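Local coordinates for protein alpha-amylase (Eisenia fetida, PDB 6M4K) that probably catalyses the endohydrolysis of alpha-1,4-glucosidic linkages in polysaccharides of three or more alpha-1,4-linked glucose units, as a glycoside hydrolase family 13 enzyme that carries calcium, at residues F298-R306 with I316-Y325. Numbering follows the deposited sequence.
Sequences FIDNHDNQR and ILTFFEANMY. With SO4 (sulfate ion), chain F.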
loop_
_atom_site.group_PDB
_atom_site.type_symbol
_atom_site.label_atom_id
_atom_site.label_comp_id
_atom_site.label_asym_id
_atom_site.label_seq_id
_atom_site.Cartn_x
_atom_site.Cartn_y
_atom_site.Cartn_z
ATOM N N PHE A 298 1.695 -3.200 -4.987
ATOM C CA PHE A 298 0.315 -3.192 -4.499
ATOM C C PHE A 298 -0.613 -3.181 -5.705
ATOM O O PHE A 298 -0.273 -2.637 -6.760
ATOM C CB PHE A 298 0.036 -1.961 -3.601
ATOM C CG PHE A 298 0.459 -0.662 -4.228
ATOM C CD1 PHE A 298 1.786 -0.255 -4.160
ATOM C CD2 PHE A 298 -0.438 0.134 -4.930
ATOM C CE1 PHE A 298 2.212 0.916 -4.773
ATOM C CE2 PHE A 298 -0.015 1.329 -5.527
ATOM C CZ PHE A 298 1.317 1.712 -5.451
ATOM N N ILE A 299 -1.800 -3.774 -5.534
ATOM C CA ILE A 299 -2.790 -3.768 -6.608
ATOM C C ILE A 299 -3.464 -2.406 -6.725
ATOM O O ILE A 299 -3.631 -1.877 -7.836
ATOM C CB ILE A 299 -3.800 -4.914 -6.417
ATOM C CG1 ILE A 299 -3.065 -6.261 -6.430
ATOM C CG2 ILE A 299 -4.905 -4.862 -7.490
ATOM C CD1 ILE A 299 -2.178 -6.507 -7.656
ATOM N N ASP A 300 -3.864 -1.826 -5.591
ATOM C CA ASP A 300 -4.481 -0.506 -5.567
ATOM C C ASP A 300 -4.039 0.217 -4.305
ATOM O O ASP A 300 -3.529 -0.397 -3.363
ATOM C CB ASP A 300 -6.031 -0.548 -5.698
ATOM C CG ASP A 300 -6.733 -1.176 -4.500
ATOM O OD1 ASP A 300 -6.157 -2.049 -3.815
ATOM O OD2 ASP A 300 -7.917 -0.816 -4.259
ATOM N N ASN A 301 -4.224 1.536 -4.298
ATOM C CA ASN A 301 -4.027 2.355 -3.108
ATOM C C ASN A 301 -5.247 3.259 -2.923
ATOM O O ASN A 301 -6.225 3.195 -3.685
ATOM C CB ASN A 301 -2.687 3.114 -3.132
ATOM C CG ASN A 301 -2.703 4.336 -4.036
ATOM O OD1 ASN A 301 -3.635 4.540 -4.820
ATOM N ND2 ASN A 301 -1.662 5.165 -3.925
ATOM N N HIS A 302 -5.181 4.125 -1.912
ATOM C CA HIS A 302 -6.351 4.922 -1.558
ATOM C C HIS A 302 -6.684 5.942 -2.638
ATOM O O HIS A 302 -7.854 6.314 -2.802
ATOM C CB HIS A 302 -6.124 5.587 -0.196
ATOM C CG HIS A 302 -5.013 6.588 -0.183
ATOM N ND1 HIS A 302 -3.689 6.242 -0.012
ATOM C CD2 HIS A 302 -5.038 7.936 -0.319
ATOM C CE1 HIS A 302 -2.946 7.335 -0.051
ATOM N NE2 HIS A 302 -3.738 8.372 -0.243
ATOM N N ASP A 303 -5.679 6.398 -3.385
ATOM C CA ASP A 303 -5.887 7.386 -4.439
ATOM C C ASP A 303 -6.455 6.747 -5.689
ATOM O O ASP A 303 -7.460 7.222 -6.238
ATOM C CB ASP A 303 -4.562 8.022 -4.857
ATOM C CG ASP A 303 -4.052 9.035 -3.882
ATOM O OD1 ASP A 303 -4.866 9.793 -3.309
ATOM O OD2 ASP A 303 -2.813 9.091 -3.719
ATOM N N ASN A 304 -5.812 5.693 -6.183
ATOM C CA ASN A 304 -6.230 5.150 -7.460
ATOM C C ASN A 304 -7.456 4.258 -7.375
ATOM O O ASN A 304 -8.101 4.041 -8.401
ATOM C CB ASN A 304 -5.053 4.562 -8.260
ATOM C CG ASN A 304 -4.467 3.297 -7.647
ATOM O OD1 ASN A 304 -5.104 2.616 -6.842
ATOM N ND2 ASN A 304 -3.258 2.940 -8.093
ATOM N N GLN A 305 -7.844 3.791 -6.183
ATOM C CA GLN A 305 -9.156 3.149 -6.091
ATOM C C GLN A 305 -10.295 4.155 -6.236
ATOM O O GLN A 305 -11.452 3.743 -6.391
ATOM C CB GLN A 305 -9.319 2.305 -4.811
ATOM C CG GLN A 305 -9.446 3.114 -3.526
ATOM C CD GLN A 305 -9.723 2.295 -2.262
ATOM O OE1 GLN A 305 -10.119 2.872 -1.242
ATOM N NE2 GLN A 305 -9.535 0.973 -2.314
ATOM N N ARG A 306 -9.990 5.449 -6.178
ATOM C CA ARG A 306 -10.938 6.531 -6.416
ATOM C C ARG A 306 -10.807 7.104 -7.816
ATOM O O ARG A 306 -11.350 8.185 -8.086
ATOM C CB ARG A 306 -10.767 7.636 -5.369
ATOM C CG ARG A 306 -11.296 7.205 -4.017
ATOM C CD ARG A 306 -10.818 8.030 -2.804
ATOM N NE ARG A 306 -11.588 7.535 -1.676
ATOM C CZ ARG A 306 -11.347 6.391 -1.050
ATOM N NH1 ARG A 306 -10.254 5.684 -1.333
ATOM N NH2 ARG A 306 -12.172 5.964 -0.110
ATOM N N ILE A 316 -7.131 -0.054 -12.904
ATOM C CA ILE A 316 -6.877 -0.486 -11.533
ATOM C C ILE A 316 -7.997 -1.400 -11.049
ATOM O O ILE A 316 -9.185 -1.149 -11.294
ATOM C CB ILE A 316 -6.704 0.745 -10.628
ATOM C CG1 ILE A 316 -5.502 1.592 -11.070
ATOM C CG2 ILE A 316 -6.549 0.324 -9.166
ATOM C CD1 ILE A 316 -4.172 0.824 -11.115
ATOM N N LEU A 317 -7.627 -2.467 -10.351
ATOM C CA LEU A 317 -8.592 -3.357 -9.723
ATOM C C LEU A 317 -8.729 -3.027 -8.242
ATOM O O LEU A 317 -7.745 -2.700 -7.565
ATOM C CB LEU A 317 -8.178 -4.816 -9.904
ATOM C CG LEU A 317 -8.311 -5.321 -11.340
ATOM C CD1 LEU A 317 -7.590 -6.654 -11.523
ATOM C CD2 LEU A 317 -9.803 -5.444 -11.705
ATOM N N THR A 318 -9.967 -3.086 -7.749
ATOM C CA THR A 318 -10.299 -2.705 -6.386
ATOM C C THR A 318 -11.356 -3.665 -5.869
ATOM O O THR A 318 -11.831 -4.543 -6.588
ATOM C CB THR A 318 -10.879 -1.289 -6.336
ATOM O OG1 THR A 318 -12.219 -1.316 -6.864
ATOM C CG2 THR A 318 -10.056 -0.325 -7.159
ATOM N N PHE A 319 -11.751 -3.477 -4.607
ATOM C CA PHE A 319 -12.791 -4.324 -4.024
ATOM C C PHE A 319 -14.118 -4.231 -4.780
ATOM O O PHE A 319 -14.957 -5.126 -4.633
ATOM C CB PHE A 319 -12.988 -4.013 -2.533
ATOM C CG PHE A 319 -13.601 -2.666 -2.256
ATOM C CD1 PHE A 319 -14.983 -2.525 -2.175
ATOM C CD2 PHE A 319 -12.808 -1.557 -2.045
ATOM C CE1 PHE A 319 -15.555 -1.299 -1.913
ATOM C CE2 PHE A 319 -13.379 -0.318 -1.775
ATOM C CZ PHE A 319 -14.766 -0.193 -1.711
ATOM N N PHE A 320 -14.320 -3.188 -5.588
ATOM C CA PHE A 320 -15.520 -3.119 -6.421
ATOM C C PHE A 320 -15.508 -4.156 -7.540
ATOM O O PHE A 320 -16.570 -4.472 -8.090
ATOM C CB PHE A 320 -15.697 -1.706 -6.992
ATOM C CG PHE A 320 -16.262 -0.710 -6.013
ATOM C CD1 PHE A 320 -17.600 -0.753 -5.658
ATOM C CD2 PHE A 320 -15.467 0.291 -5.472
ATOM C CE1 PHE A 320 -18.125 0.170 -4.765
ATOM C CE2 PHE A 320 -15.987 1.211 -4.584
ATOM C CZ PHE A 320 -17.316 1.154 -4.234
ATOM N N GLU A 321 -14.337 -4.684 -7.902
ATOM C CA GLU A 321 -14.222 -5.764 -8.872
ATOM C C GLU A 321 -13.621 -6.962 -8.146
ATOM O O GLU A 321 -12.515 -7.409 -8.462
ATOM C CB GLU A 321 -13.341 -5.336 -10.054
ATOM C CG GLU A 321 -13.815 -4.066 -10.780
ATOM C CD GLU A 321 -13.397 -2.773 -10.085
ATOM O OE1 GLU A 321 -12.280 -2.726 -9.517
ATOM O OE2 GLU A 321 -14.188 -1.801 -10.087
ATOM N N ALA A 322 -14.356 -7.493 -7.168
ATOM C CA ALA A 322 -13.752 -8.344 -6.146
ATOM C C ALA A 322 -13.143 -9.613 -6.726
ATOM O O ALA A 322 -12.067 -10.046 -6.286
ATOM C CB ALA A 322 -14.788 -8.684 -5.076
ATOM N N ASN A 323 -13.809 -10.247 -7.695
ATOM C CA ASN A 323 -13.293 -11.515 -8.201
ATOM C C ASN A 323 -11.960 -11.321 -8.912
ATOM O O ASN A 323 -10.996 -12.053 -8.664
ATOM C CB ASN A 323 -14.314 -12.178 -9.130
ATOM C CG ASN A 323 -14.046 -13.652 -9.319
ATOM O OD1 ASN A 323 -13.886 -14.395 -8.347
ATOM N ND2 ASN A 323 -13.972 -14.085 -10.574
ATOM N N MET A 324 -11.893 -10.333 -9.802
ATOM C CA MET A 324 -10.641 -10.038 -10.490
ATOM C C MET A 324 -9.583 -9.527 -9.519
ATOM O O MET A 324 -8.398 -9.837 -9.666
ATOM C CB MET A 324 -10.891 -8.994 -11.567
ATOM C CG MET A 324 -11.669 -9.532 -12.760
ATOM S SD MET A 324 -11.723 -8.349 -14.119
ATOM C CE MET A 324 -12.795 -7.122 -13.424
ATOM N N TYR A 325 -9.992 -8.724 -8.541
ATOM C CA TYR A 325 -9.059 -8.210 -7.541
ATOM C C TYR A 325 -8.391 -9.336 -6.769
ATOM O O TYR A 325 -7.188 -9.276 -6.481
ATOM C CB TYR A 325 -9.856 -7.345 -6.585
ATOM C CG TYR A 325 -9.097 -6.532 -5.567
ATOM C CD1 TYR A 325 -8.252 -5.494 -5.946
ATOM C CD2 TYR A 325 -9.304 -6.736 -4.213
ATOM C CE1 TYR A 325 -7.605 -4.707 -4.996
ATOM C CE2 TYR A 325 -8.663 -5.958 -3.264
ATOM C CZ TYR A 325 -7.813 -4.956 -3.661
ATOM O OH TYR A 325 -7.223 -4.184 -2.691
HETATM S S SO4 F . -15.709 -8.896 -10.750
HETATM O O1 SO4 F . -14.248 -8.885 -10.769
HETATM O O2 SO4 F . -16.173 -9.751 -11.838
HETATM O O3 SO4 F . -16.154 -9.431 -9.462
HETATM O O4 SO4 F . -16.225 -7.539 -10.916
HETATM O O HOH W 1 -4.771 -2.948 -10.240
HETATM O O HOH W 2 -9.779 -2.267 -2.922
HETATM O O HOH W 3 -13.002 1.615 -7.434
#
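The Tyr325 ring takes Asp300 OD1 at its edge, in plane, while one face lies against backbone of 316-325: Phe319 N sits 4.0 Å above the plane of the Tyr325 ring, over its centre. Ile299 CG2 approaches that ring obliquely. The Phe319 ring has Gln305 NE2 at its edge and Phe320 CD2 over one face, offset toward the rim; the Gln305 amide and the Phe319 ring are turned 73° against each other. In this TIM-barrel fold, the loop after the seventh barrel strand, 295-297, packs on the residues leading into helix 322-334.

Asp300 is the polar centre. Tyr325 OH donates to Asp300 OD1 over 2.6 Å, on the syn side and 27° out of the carboxylate plane; with CG anti to the backbone N (chi1 -171°), the Tyr325 ring reaches out across the helix direction to Asp300. Asp300 OD2 accepts from Gln305 NE2 at 3.1 Å, from above the carboxylate plane, and from a water that also accepts from Phe319 N. Three donors thus fix the carboxylate, consistent with a charged group held in a buried setting. Gln305 NE2 has a second partner, Ser345 OG.

Ile316 CG2 rests against both Asp300 CB and Asn304 OD1, at 3.6 Å from each. Asn304 in turn is tied down by Asn301, whose OD1 takes Asn304 N in a nearly straight bond, an Asx motif, while Asn301 N donates back to Asn304 OD1. Another water links Ile299 O to Leu317 N, whereas Leu317 O, buried without a polar partner, lies 3.3 Å from Asp300 CB.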